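Local coordinates for protein 455aa long hypothetical phospho-sugar mutase (Sulfolobus tokodaii, PDB 2F7L) that interconverts the 6-phosphates and 1-phosphates of glucosamine and galactosamine, with magnesium as cofactor, on the way to UDP-GlcNAc and UDP-GalNAc, at residues 280-285 / 313-318; 290-295 / 302-307; 408-411 / 416-419; 419-424 / 428-433. All coordinates share one frame; numbering follows the deposited sequence.

Contact 1: 280-285 / 313-318; sequences KIVTAV and AHKVAD
This is a buried helix-on-sheet contact in which V282 of strand 280-284 packs against K315 and V316 of helix 309-318, beneath the beta-alpha-beta crossover 301-305, 309-318, 323-326 of the third alpha/beta/alpha domain. The helix leaves strand 301-305 and leads to strand 323-326; because 280-284 lies between those two strands in the sheet, the connection has to pass over it, and V282 is the residue that meets it. The backbones come nearest at V282 and V316, whose CA atoms are 6.3 Å apart, and no hydrogen bond spans the two segments. Only 148 Å² is buried between them, all of it from V282, K315 and V316. The CB of V282 points to the helix, and V316 CG2 packs obliquely on it, 4.0 Å from both V282 CB and V282 CG2. V316 also touches A321 and M332, which extends the apolar layer past the strand. The aliphatic part of K315 lies alongside, over both valine methyls. Its CG stands anti to the backbone N (chi1 -170°), and this torsion, with a chain extended as far as its last bend, lays CG, CD and CE across V282 while NZ is carried on to a salt bridge with E319. Backbone bonds from V282 to A323 and F325 fix the strand beneath. The nearest side-chain approach is K315 CD to V282 CG1, at 3.6 Å.

Contact 2: 290-295 / 302-307; sequences LVEEYL and VDWTKV
V302 packs against three residues of helix 290-296. Its CG2 is 3.7 Å from E292 CG, and its CG1 is 4.0 Å from V291 CG2, with L295 CD1 a little farther from the same methyl. The E292 chain crosses the valine at about a right angle, passing it on the way to W304. There OE2 reaches the indole at its edge, near the ring plane, and accepts a weak but straight hydrogen bond from NE1 (W304 NE1 to E292 OE2 3.3 Å, 172°). The carboxylate is turned 71° from the ring. V302 CG2 lies over one face of the indole, offset toward the rim. At the far end, V291 CG1 comes obliquely to 3.5 Å from W304 CH2; this methyl stands between the backbone N and the carbonyl carbon, which leaves CG2 for V302. Further out, K402 forms a salt bridge with E292 OE2, K410 makes a cation-pi contact with W304, and T283 touches the indole from the neighbouring strand. The axes of helix 290-295 and strand 302-305 run antiparallel (167°) and approach to 9.6 Å, as expected in the beta-alpha-beta unit 280-284, 290-296, 301-305. Hydrocarbon thus supplies most of the packing, whereas the carboxylate, shared between a lysine and an indole N-H, is probably kept ionised by the lysine.

Contact 3: 408-411 / 416-419; sequences GVKI and FWFL
F418 CG lies between its backbone N and carbonyl carbon (chi1 68°), which swings the ring over I411, and I411 CG1, anti to its own carbonyl carbon (chi1 -74°), comes close to CZ of that ring. The two side chains run alongside each other, pointing the same way. I411 CB stands over one face of the ring, 3.8 Å from the centroid of F418 and 27° off its normal, a CH-pi contact. The I411 methyl CG2 also reaches F416, 4.3 Å from CE1 of F416. These residues belong to the beta hairpin 409-413/416-422 of the C-terminal domain, where I411 and F418 form an antiparallel hydrogen-bonded pair: I411 N to F418 O is 2.9 Å and F418 N to I411 O is 3.0 Å. The neighbouring pair, K410 with L419, is non-hydrogen-bonded, and L419 CA lies 3.4 Å from V409 O in a CA-H...O contact. On the I411 and F418 face, Y396 meets the F418 ring edge-to-face and L448 adds to the cover. On the K410 and L419 face, L419 CD1 packs 4.0 Å from K410 CB. A turn at chi4 swings the lysine NZ obliquely beside the six-membered ring of W417, while the carbonyl oxygens of V285 and S287 take its hydrogen bonds.

Contact 4: 419-424 / 428-433; sequences LVRKSG and IIRIMA. With SO4 (sulfate ion), chain C.
V420 and I429 pack on the closed side of the beta hairpin 416-422/428-435 in the C-terminal domain, while R421 and R430 extend from the other face to a sulfate at the turn. On the closed side, the side chains of V420 and I429 cross obliquely, V420 CG1 3.5 Å from I429 CG2, and I431 adds its CG1 at a longer distance. V452 of helix 438-452 covers all three, so this face is an apolar interface between sheet and helix. The backbone is regular: R421 and R430 are a hydrogen-bonded pair (R421 N to R430 O 3.1 Å, R430 N to R421 O 2.9 Å), L419 and M432 form another, and S423 N reaches I428 O at 2.8 Å. The two segments bury 516 Å² between them.

Toward the turn the packing gives way to polar groups, with R430 and G424 exposed. R421 NH2 and R430 NH1 stand 4.4 Å apart, but both address the anion, which can balance their charges. R421 bends at chi3 (109°), and its NH2 lies 3.0 Å from sulfate O4 while NH1 forms a salt bridge with D407. S423 OG accepts bonds from the backbone N atoms of T425 and E426, bracing the turn. In this family the Ser-Gly-Thr loop of the C-terminal domain binds substrate phosphate, and the sulfate, probably from the crystallisation liquor, is consistent with that role. G424 N donates to O4, and R430, extended from CG to NE, meets the same oxygen near its guanidinium plane, its NH1 2.8 Å from sulfate O4 at an angle of 138°.

In the fold
Contacts 1 and 2 serve the same sheet of the third domain: strands 280-284 and 301-305 are neighbours, joined by the I281 O to D303 N bond, and each is packed by a helix. Contacts 3 and 4 lie in the antiparallel sheet of the C-terminal domain and share strand 416-422, with V409 bonded to V420. Contacts 1 and 3 are buried; contacts 2 and 4 are only partly so. Charge is used differently: contact 1 packs only lysine methylenes, contact 2 bonds a carboxylate across, and contact 4 gathers two arginines at an anion. The helix-on-sheet pairs rely on side chains, the hairpins also on backbone bonds. The domains meet where K410 and L419 reach V285, and where R421 touches V307.

Contact 1: 280-285 / 313-318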
loop_
_atom_site.group_PDB
_atom_site.type_symbol
_atom_site.label_atom_id
_atom_site.label_comp_id
_atom_site.label_asym_id
_atom_site.label_seq_id
_atom_site.Cartn_x
_atom_site.Cartn_y
_atom_site.Cartn_z
ATOM N N LYS A 280 -0.173 3.725 19.918
ATOM C CA LYS A 280 -0.650 4.751 19.024
ATOM C C LYS A 280 -0.327 4.331 17.599
ATOM O O LYS A 280 0.806 3.940 17.303
ATOM C CB LYS A 280 0.073 6.044 19.331
ATOM C CG LYS A 280 -0.253 7.174 18.393
ATOM C CD LYS A 280 0.849 8.219 18.418
ATOM C CE LYS A 280 1.632 8.164 19.724
ATOM N NZ LYS A 280 0.716 8.104 20.913
ATOM N N ILE A 281 -1.324 4.432 16.724
ATOM C CA ILE A 281 -1.166 4.068 15.335
ATOM C C ILE A 281 -1.714 5.174 14.442
ATOM O O ILE A 281 -2.465 6.028 14.903
ATOM C CB ILE A 281 -1.881 2.725 15.056
ATOM C CG1 ILE A 281 -3.398 2.871 15.232
ATOM C CG2 ILE A 281 -1.344 1.649 16.016
ATOM C CD1 ILE A 281 -4.109 3.483 14.064
ATOM N N VAL A 282 -1.317 5.163 13.168
ATOM C CA VAL A 282 -1.750 6.155 12.181
ATOM C C VAL A 282 -2.624 5.451 11.155
ATOM O O VAL A 282 -2.409 4.286 10.850
ATOM C CB VAL A 282 -0.536 6.747 11.427
ATOM C CG1 VAL A 282 -0.985 7.756 10.380
ATOM C CG2 VAL A 282 0.411 7.394 12.406
ATOM N N THR A 283 -3.630 6.139 10.638
ATOM C CA THR A 283 -4.468 5.557 9.586
ATOM C C THR A 283 -5.211 6.657 8.838
ATOM O O THR A 283 -5.395 7.764 9.352
ATOM C CB THR A 283 -5.474 4.516 10.122
ATOM O OG1 THR A 283 -5.794 3.606 9.063
ATOM C CG2 THR A 283 -6.755 5.183 10.593
ATOM N N ALA A 284 -5.618 6.366 7.613
ATOM C CA ALA A 284 -6.316 7.363 6.822
ATOM C C ALA A 284 -7.816 7.402 7.109
ATOM O O ALA A 284 -8.454 6.398 7.468
ATOM C CB ALA A 284 -6.064 7.129 5.341
ATOM N N VAL A 285 -8.362 8.598 6.942
ATOM C CA VAL A 285 -9.776 8.860 7.160
ATOM C C VAL A 285 -10.684 7.948 6.342
ATOM O O VAL A 285 -11.893 7.978 6.503
ATOM C CB VAL A 285 -10.091 10.337 6.843
ATOM C CG1 VAL A 285 -9.548 11.234 7.962
ATOM C CG2 VAL A 285 -9.459 10.724 5.505
ATOM N N ALA A 313 3.607 6.393 5.780
ATOM C CA ALA A 313 4.911 5.838 6.116
ATOM C C ALA A 313 5.714 6.905 6.836
ATOM O O ALA A 313 6.297 6.641 7.880
ATOM C CB ALA A 313 5.636 5.359 4.854
ATOM N N HIS A 314 5.720 8.117 6.296
ATOM C CA HIS A 314 6.445 9.215 6.933
ATOM C C HIS A 314 5.841 9.616 8.299
ATOM O O HIS A 314 6.561 9.759 9.278
ATOM C CB HIS A 314 6.504 10.418 5.988
ATOM C CG HIS A 314 7.510 10.269 4.884
ATOM N ND1 HIS A 314 8.858 10.098 5.120
ATOM C CD2 HIS A 314 7.366 10.290 3.536
ATOM C CE1 HIS A 314 9.500 10.022 3.968
ATOM N NE2 HIS A 314 8.619 10.138 2.991
ATOM N N LYS A 315 4.524 9.781 8.374
ATOM C CA LYS A 315 3.897 10.132 9.638
ATOM C C LYS A 315 4.189 9.070 10.698
ATOM O O LYS A 315 4.477 9.391 11.838
ATOM C CB LYS A 315 2.381 10.296 9.467
ATOM C CG LYS A 315 1.680 10.905 10.678
ATOM C CD LYS A 315 0.200 11.114 10.443
ATOM C CE LYS A 315 -0.541 11.425 11.739
ATOM N NZ LYS A 315 -0.048 12.664 12.404
ATOM N N VAL A 316 4.113 7.798 10.341
ATOM C CA VAL A 316 4.418 6.784 11.339
ATOM C C VAL A 316 5.849 7.031 11.833
ATOM O O VAL A 316 6.081 7.141 13.044
ATOM C CB VAL A 316 4.300 5.347 10.788
ATOM C CG1 VAL A 316 4.634 4.346 11.886
ATOM C CG2 VAL A 316 2.904 5.100 10.301
ATOM N N ALA A 317 6.802 7.126 10.909
ATOM C CA ALA A 317 8.184 7.392 11.306
ATOM C C ALA A 317 8.235 8.693 12.135
ATOM O O ALA A 317 8.568 8.661 13.318
ATOM C CB ALA A 317 9.092 7.504 10.071
ATOM N N ASP A 318 7.884 9.816 11.508
ATOM C CA ASP A 318 7.870 11.131 12.148
ATOM C C ASP A 318 7.253 11.221 13.555
ATOM O O ASP A 318 7.579 12.137 14.319
ATOM C CB ASP A 318 7.157 12.131 11.247
ATOM C CG ASP A 318 8.055 12.672 10.154
ATOM O OD1 ASP A 318 8.865 11.893 9.601
ATOM O OD2 ASP A 318 7.950 13.878 9.836
#

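Contact 2: 290-295 / 302-307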
loop_
_atom_site.group_PDB
_atom_site.type_symbol
_atom_site.label_atom_id
_atom_site.label_comp_id
_atom_site.label_asym_id
_atom_site.label_seq_id
_atom_site.Cartn_x
_atom_site.Cartn_y
_atom_site.Cartn_z
ATOM N N LEU A 290 -14.382 1.770 13.391
ATOM C CA LEU A 290 -14.299 0.518 14.124
ATOM C C LEU A 290 -12.905 0.403 14.784
ATOM O O LEU A 290 -12.755 -0.130 15.891
ATOM C CB LEU A 290 -14.540 -0.618 13.120
ATOM C CG LEU A 290 -13.903 -2.003 13.077
ATOM C CD1 LEU A 290 -14.352 -2.599 11.756
ATOM C CD2 LEU A 290 -12.379 -1.977 13.127
ATOM N N VAL A 291 -11.893 0.917 14.090
ATOM C CA VAL A 291 -10.529 0.893 14.585
ATOM C C VAL A 291 -10.439 1.550 15.972
ATOM O O VAL A 291 -9.776 1.020 16.874
ATOM C CB VAL A 291 -9.570 1.606 13.587
ATOM C CG1 VAL A 291 -9.994 3.051 13.397
ATOM C CG2 VAL A 291 -8.121 1.542 14.093
ATOM N N GLU A 292 -11.102 2.692 16.154
ATOM C CA GLU A 292 -11.072 3.364 17.459
ATOM C C GLU A 292 -11.746 2.518 18.517
ATOM O O GLU A 292 -11.236 2.354 19.623
ATOM C CB GLU A 292 -11.791 4.705 17.420
ATOM C CG GLU A 292 -11.051 5.802 16.728
ATOM C CD GLU A 292 -11.722 7.142 16.940
ATOM O OE1 GLU A 292 -12.970 7.210 16.832
ATOM O OE2 GLU A 292 -10.999 8.128 17.210
ATOM N N GLU A 293 -12.906 1.991 18.163
ATOM C CA GLU A 293 -13.665 1.177 19.079
ATOM C C GLU A 293 -12.826 0.055 19.659
ATOM O O GLU A 293 -12.736 -0.105 20.873
ATOM C CB GLU A 293 -14.867 0.598 18.352
ATOM C CG GLU A 293 -15.974 0.086 19.259
ATOM C CD GLU A 293 -17.252 -0.142 18.479
ATOM O OE1 GLU A 293 -17.504 0.624 17.518
ATOM O OE2 GLU A 293 -18.004 -1.075 18.832
ATOM N N TYR A 294 -12.201 -0.717 18.781
ATOM C CA TYR A 294 -11.391 -1.845 19.207
ATOM C C TYR A 294 -10.068 -1.462 19.852
ATOM O O TYR A 294 -9.711 -2.001 20.882
ATOM C CB TYR A 294 -11.118 -2.763 18.019
ATOM C CG TYR A 294 -10.796 -4.186 18.407
ATOM C CD1 TYR A 294 -11.804 -5.135 18.535
ATOM C CD2 TYR A 294 -9.486 -4.581 18.645
ATOM C CE1 TYR A 294 -11.512 -6.445 18.884
ATOM C CE2 TYR A 294 -9.185 -5.892 19.001
ATOM C CZ TYR A 294 -10.202 -6.815 19.114
ATOM O OH TYR A 294 -9.903 -8.116 19.435
ATOM N N LEU A 295 -9.326 -0.542 19.258
ATOM C CA LEU A 295 -8.045 -0.187 19.852
ATOM C C LEU A 295 -8.203 0.608 21.125
ATOM O O LEU A 295 -7.257 0.719 21.903
ATOM C CB LEU A 295 -7.174 0.584 18.858
ATOM C CG LEU A 295 -6.735 -0.222 17.627
ATOM C CD1 LEU A 295 -5.797 0.622 16.779
ATOM C CD2 LEU A 295 -6.048 -1.528 18.054
ATOM N N VAL A 302 -5.688 6.267 17.864
ATOM C CA VAL A 302 -5.546 6.138 16.431
ATOM C C VAL A 302 -5.399 7.574 15.940
ATOM O O VAL A 302 -6.229 8.427 16.239
ATOM C CB VAL A 302 -6.767 5.409 15.769
ATOM C CG1 VAL A 302 -7.420 4.475 16.769
ATOM C CG2 VAL A 302 -7.749 6.390 15.204
ATOM N N ASP A 303 -4.298 7.855 15.252
ATOM C CA ASP A 303 -4.074 9.184 14.716
ATOM C C ASP A 303 -4.580 9.230 13.288
ATOM O O ASP A 303 -3.970 8.658 12.397
ATOM C CB ASP A 303 -2.588 9.521 14.747
ATOM C CG ASP A 303 -2.128 9.967 16.114
ATOM O OD1 ASP A 303 -2.695 10.957 16.637
ATOM O OD2 ASP A 303 -1.198 9.333 16.664
ATOM N N TRP A 304 -5.696 9.900 13.065
ATOM C CA TRP A 304 -6.260 9.975 11.723
ATOM C C TRP A 304 -5.421 10.862 10.827
ATOM O O TRP A 304 -4.801 11.797 11.306
ATOM C CB TRP A 304 -7.696 10.495 11.783
ATOM C CG TRP A 304 -8.607 9.557 12.496
ATOM C CD1 TRP A 304 -9.035 9.650 13.791
ATOM C CD2 TRP A 304 -9.177 8.350 11.970
ATOM N NE1 TRP A 304 -9.835 8.576 14.104
ATOM C CE2 TRP A 304 -9.940 7.763 13.006
ATOM C CE3 TRP A 304 -9.120 7.710 10.726
ATOM C CZ2 TRP A 304 -10.644 6.559 12.834
ATOM C CZ3 TRP A 304 -9.821 6.512 10.552
ATOM C CH2 TRP A 304 -10.574 5.952 11.601
ATOM N N THR A 305 -5.404 10.575 9.529
ATOM C CA THR A 305 -4.607 11.374 8.609
ATOM C C THR A 305 -5.134 11.354 7.172
ATOM O O THR A 305 -6.132 10.709 6.887
ATOM C CB THR A 305 -3.114 10.905 8.654
ATOM O OG1 THR A 305 -2.310 11.773 7.856
ATOM C CG2 THR A 305 -2.969 9.481 8.162
ATOM N N LYS A 306 -4.472 12.082 6.281
ATOM C CA LYS A 306 -4.859 12.143 4.878
ATOM C C LYS A 306 -4.771 10.758 4.263
ATOM O O LYS A 306 -4.182 9.835 4.835
ATOM C CB LYS A 306 -3.925 13.080 4.089
ATOM C CG LYS A 306 -3.867 14.488 4.622
ATOM C CD LYS A 306 -2.780 15.376 3.967
ATOM C CE LYS A 306 -2.560 16.750 4.752
ATOM N NZ LYS A 306 -1.753 16.672 6.057
ATOM N N VAL A 307 -5.375 10.631 3.089
ATOM C CA VAL A 307 -5.343 9.398 2.323
ATOM C C VAL A 307 -3.997 9.388 1.600
ATOM O O VAL A 307 -3.606 10.395 0.992
ATOM C CB VAL A 307 -6.472 9.377 1.266
ATOM C CG1 VAL A 307 -6.247 8.252 0.266
ATOM C CG2 VAL A 307 -7.824 9.243 1.960
#

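Contact 3: 408-411 / 416-419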
loop_
_atom_site.group_PDB
_atom_site.type_symbol
_atom_site.label_atom_id
_atom_site.label_comp_id
_atom_site.label_asym_id
_atom_site.label_seq_id
_atom_site.Cartn_x
_atom_site.Cartn_y
_atom_site.Cartn_z
ATOM N N GLY A 408 -11.017 16.140 3.148
ATOM C CA GLY A 408 -12.421 15.949 2.868
ATOM C C GLY A 408 -13.117 16.209 4.196
ATOM O O GLY A 408 -12.737 17.124 4.932
ATOM N N VAL A 409 -14.130 15.408 4.513
ATOM C CA VAL A 409 -14.836 15.562 5.771
ATOM C C VAL A 409 -15.287 14.227 6.296
ATOM O O VAL A 409 -16.107 13.554 5.699
ATOM C CB VAL A 409 -16.058 16.482 5.633
ATOM C CG1 VAL A 409 -16.993 16.305 6.841
ATOM C CG2 VAL A 409 -15.592 17.940 5.530
ATOM N N LYS A 410 -14.720 13.846 7.427
ATOM C CA LYS A 410 -15.069 12.587 8.058
ATOM C C LYS A 410 -15.818 12.899 9.323
ATOM O O LYS A 410 -15.390 13.742 10.119
ATOM C CB LYS A 410 -13.829 11.776 8.435
ATOM C CG LYS A 410 -14.176 10.397 8.963
ATOM C CD LYS A 410 -13.057 9.823 9.791
ATOM C CE LYS A 410 -13.367 8.401 10.239
ATOM N NZ LYS A 410 -13.373 7.431 9.103
ATOM N N ILE A 411 -16.944 12.230 9.505
ATOM C CA ILE A 411 -17.706 12.432 10.705
ATOM C C ILE A 411 -17.878 11.127 11.426
ATOM O O ILE A 411 -18.253 10.121 10.838
ATOM C CB ILE A 411 -19.049 13.062 10.405
ATOM C CG1 ILE A 411 -18.805 14.531 10.077
ATOM C CG2 ILE A 411 -20.000 12.886 11.588
ATOM C CD1 ILE A 411 -19.916 15.407 10.435
ATOM N N PHE A 416 -21.488 4.696 13.767
ATOM C CA PHE A 416 -21.630 5.113 12.367
ATOM C C PHE A 416 -20.577 6.155 12.080
ATOM O O PHE A 416 -20.111 6.840 12.991
ATOM C CB PHE A 416 -23.020 5.721 12.095
ATOM C CG PHE A 416 -23.096 7.218 12.314
ATOM C CD1 PHE A 416 -22.661 8.106 11.328
ATOM C CD2 PHE A 416 -23.542 7.740 13.527
ATOM C CE1 PHE A 416 -22.662 9.483 11.546
ATOM C CE2 PHE A 416 -23.548 9.121 13.754
ATOM C CZ PHE A 416 -23.107 9.993 12.763
ATOM N N TRP A 417 -20.188 6.268 10.817
ATOM C CA TRP A 417 -19.221 7.284 10.418
ATOM C C TRP A 417 -19.319 7.426 8.911
ATOM O O TRP A 417 -19.891 6.568 8.238
ATOM C CB TRP A 417 -17.787 6.889 10.800
ATOM C CG TRP A 417 -17.303 5.676 10.066
ATOM C CD1 TRP A 417 -17.546 4.382 10.388
ATOM C CD2 TRP A 417 -16.554 5.653 8.850
ATOM N NE1 TRP A 417 -17.001 3.546 9.455
ATOM C CE2 TRP A 417 -16.384 4.299 8.493
ATOM C CE3 TRP A 417 -16.018 6.643 8.021
ATOM C CZ2 TRP A 417 -15.692 3.898 7.336
ATOM C CZ3 TRP A 417 -15.331 6.251 6.863
ATOM C CH2 TRP A 417 -15.176 4.888 6.534
ATOM N N PHE A 418 -18.794 8.525 8.388
ATOM C CA PHE A 418 -18.781 8.718 6.949
ATOM C C PHE A 418 -17.628 9.627 6.541
ATOM O O PHE A 418 -17.035 10.331 7.376
ATOM C CB PHE A 418 -20.125 9.259 6.423
ATOM C CG PHE A 418 -20.446 10.676 6.839
ATOM C CD1 PHE A 418 -21.293 10.928 7.920
ATOM C CD2 PHE A 418 -19.939 11.758 6.127
ATOM C CE1 PHE A 418 -21.635 12.240 8.289
ATOM C CE2 PHE A 418 -20.272 13.072 6.485
ATOM C CZ PHE A 418 -21.127 13.312 7.574
ATOM N N LEU A 419 -17.292 9.556 5.253
ATOM C CA LEU A 419 -16.236 10.357 4.651
ATOM C C LEU A 419 -16.718 10.848 3.292
ATOM O O LEU A 419 -17.134 10.054 2.441
ATOM C CB LEU A 419 -14.956 9.526 4.464
ATOM C CG LEU A 419 -13.806 10.230 3.721
ATOM C CD1 LEU A 419 -13.454 11.505 4.444
ATOM C CD2 LEU A 419 -12.586 9.338 3.626
#

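Contact 4: 419-424 / 428-433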
loop_
_atom_site.group_PDB
_atom_site.type_symbol
_atom_site.label_atom_id
_atom_site.label_comp_id
_atom_site.label_asym_id
_atom_site.label_seq_id
_atom_site.Cartn_x
_atom_site.Cartn_y
_atom_site.Cartn_z
ATOM N N LEU A 419 -17.292 9.556 5.253
ATOM C CA LEU A 419 -16.236 10.357 4.651
ATOM C C LEU A 419 -16.718 10.848 3.292
ATOM O O LEU A 419 -17.134 10.054 2.441
ATOM C CB LEU A 419 -14.956 9.526 4.464
ATOM C CG LEU A 419 -13.806 10.230 3.721
ATOM C CD1 LEU A 419 -13.454 11.505 4.444
ATOM C CD2 LEU A 419 -12.586 9.338 3.626
ATOM N N VAL A 420 -16.697 12.159 3.105
ATOM C CA VAL A 420 -17.077 12.749 1.827
ATOM C C VAL A 420 -15.781 13.393 1.359
ATOM O O VAL A 420 -15.322 14.392 1.940
ATOM C CB VAL A 420 -18.152 13.836 1.977
ATOM C CG1 VAL A 420 -18.573 14.323 0.610
ATOM C CG2 VAL A 420 -19.340 13.294 2.721
ATOM N N ARG A 421 -15.191 12.817 0.313
ATOM C CA ARG A 421 -13.913 13.298 -0.196
ATOM C C ARG A 421 -13.885 13.499 -1.696
ATOM O O ARG A 421 -14.388 12.682 -2.442
ATOM C CB ARG A 421 -12.800 12.316 0.222
ATOM C CG ARG A 421 -11.371 12.799 -0.048
ATOM C CD ARG A 421 -10.342 11.802 0.472
ATOM N NE ARG A 421 -9.683 11.114 -0.621
ATOM C CZ ARG A 421 -8.859 11.703 -1.478
ATOM N NH1 ARG A 421 -8.581 12.996 -1.359
ATOM N NH2 ARG A 421 -8.340 11.013 -2.480
ATOM N N LYS A 422 -13.271 14.595 -2.118
ATOM C CA LYS A 422 -13.144 14.950 -3.526
ATOM C C LYS A 422 -12.117 14.074 -4.223
ATOM O O LYS A 422 -11.005 13.917 -3.725
ATOM C CB LYS A 422 -12.700 16.405 -3.653
ATOM C CG LYS A 422 -12.129 16.751 -5.015
ATOM C CD LYS A 422 -13.136 17.515 -5.900
ATOM C CE LYS A 422 -12.623 17.712 -7.346
ATOM N NZ LYS A 422 -12.595 16.406 -8.080
ATOM N N SER A 423 -12.473 13.508 -5.373
ATOM C CA SER A 423 -11.520 12.683 -6.103
ATOM C C SER A 423 -10.508 13.600 -6.742
ATOM O O SER A 423 -10.831 14.750 -7.045
ATOM C CB SER A 423 -12.202 11.872 -7.202
ATOM O OG SER A 423 -11.240 11.371 -8.120
ATOM N N GLY A 424 -9.291 13.093 -6.943
ATOM C CA GLY A 424 -8.239 13.888 -7.557
ATOM C C GLY A 424 -7.993 13.448 -8.982
ATOM O O GLY A 424 -7.263 14.082 -9.734
ATOM N N ILE A 428 -15.299 14.090 -9.563
ATOM C CA ILE A 428 -16.301 13.425 -8.737
ATOM C C ILE A 428 -16.057 13.466 -7.238
ATOM O O ILE A 428 -14.913 13.546 -6.797
ATOM C CB ILE A 428 -16.381 11.945 -9.202
ATOM C CG1 ILE A 428 -17.607 11.770 -10.086
ATOM C CG2 ILE A 428 -16.262 10.969 -8.018
ATOM C CD1 ILE A 428 -17.298 11.060 -11.390
ATOM N N ILE A 429 -17.135 13.414 -6.456
ATOM C CA ILE A 429 -16.996 13.372 -4.997
ATOM C C ILE A 429 -17.427 11.979 -4.551
ATOM O O ILE A 429 -18.529 11.528 -4.878
ATOM C CB ILE A 429 -17.875 14.416 -4.273
ATOM C CG1 ILE A 429 -17.254 15.801 -4.397
ATOM C CG2 ILE A 429 -18.040 14.052 -2.819
ATOM C CD1 ILE A 429 -17.849 16.600 -5.495
ATOM N N ARG A 430 -16.541 11.291 -3.835
ATOM C CA ARG A 430 -16.829 9.957 -3.341
ATOM C C ARG A 430 -17.542 10.098 -2.016
ATOM O O ARG A 430 -17.161 10.912 -1.191
ATOM C CB ARG A 430 -15.541 9.145 -3.133
ATOM C CG ARG A 430 -14.715 8.897 -4.407
ATOM C CD ARG A 430 -13.705 7.746 -4.258
ATOM N NE ARG A 430 -13.020 7.457 -5.519
ATOM C CZ ARG A 430 -11.789 7.869 -5.843
ATOM N NH1 ARG A 430 -11.060 8.590 -5.004
ATOM N NH2 ARG A 430 -11.289 7.588 -7.039
ATOM N N ILE A 431 -18.595 9.318 -1.820
ATOM C CA ILE A 431 -19.332 9.339 -0.569
ATOM C C ILE A 431 -19.350 7.938 -0.007
ATOM O O ILE A 431 -19.893 7.037 -0.631
ATOM C CB ILE A 431 -20.821 9.753 -0.740
ATOM C CG1 ILE A 431 -20.937 11.177 -1.272
ATOM C CG2 ILE A 431 -21.536 9.642 0.598
ATOM C CD1 ILE A 431 -22.364 11.685 -1.338
ATOM N N MET A 432 -18.746 7.745 1.157
ATOM C CA MET A 432 -18.791 6.431 1.774
ATOM C C MET A 432 -19.228 6.605 3.223
ATOM O O MET A 432 -18.860 7.577 3.906
ATOM C CB MET A 432 -17.440 5.719 1.712
ATOM C CG MET A 432 -16.458 6.158 2.774
ATOM S SD MET A 432 -14.876 5.326 2.640
ATOM C CE MET A 432 -15.396 3.636 3.026
ATOM N N ALA A 433 -20.048 5.670 3.682
ATOM C CA ALA A 433 -20.536 5.713 5.047
ATOM C C ALA A 433 -20.902 4.310 5.477
ATOM O O ALA A 433 -21.374 3.513 4.669
ATOM C CB ALA A 433 -21.760 6.628 5.143
HETATM S S SO4 C . -7.943 9.827 -5.564
HETATM O O1 SO4 C . -6.814 10.862 -5.598
HETATM O O2 SO4 C . -8.093 9.223 -6.961
HETATM O O3 SO4 C . -7.521 8.787 -4.696
HETATM O O4 SO4 C . -9.116 10.590 -5.384
#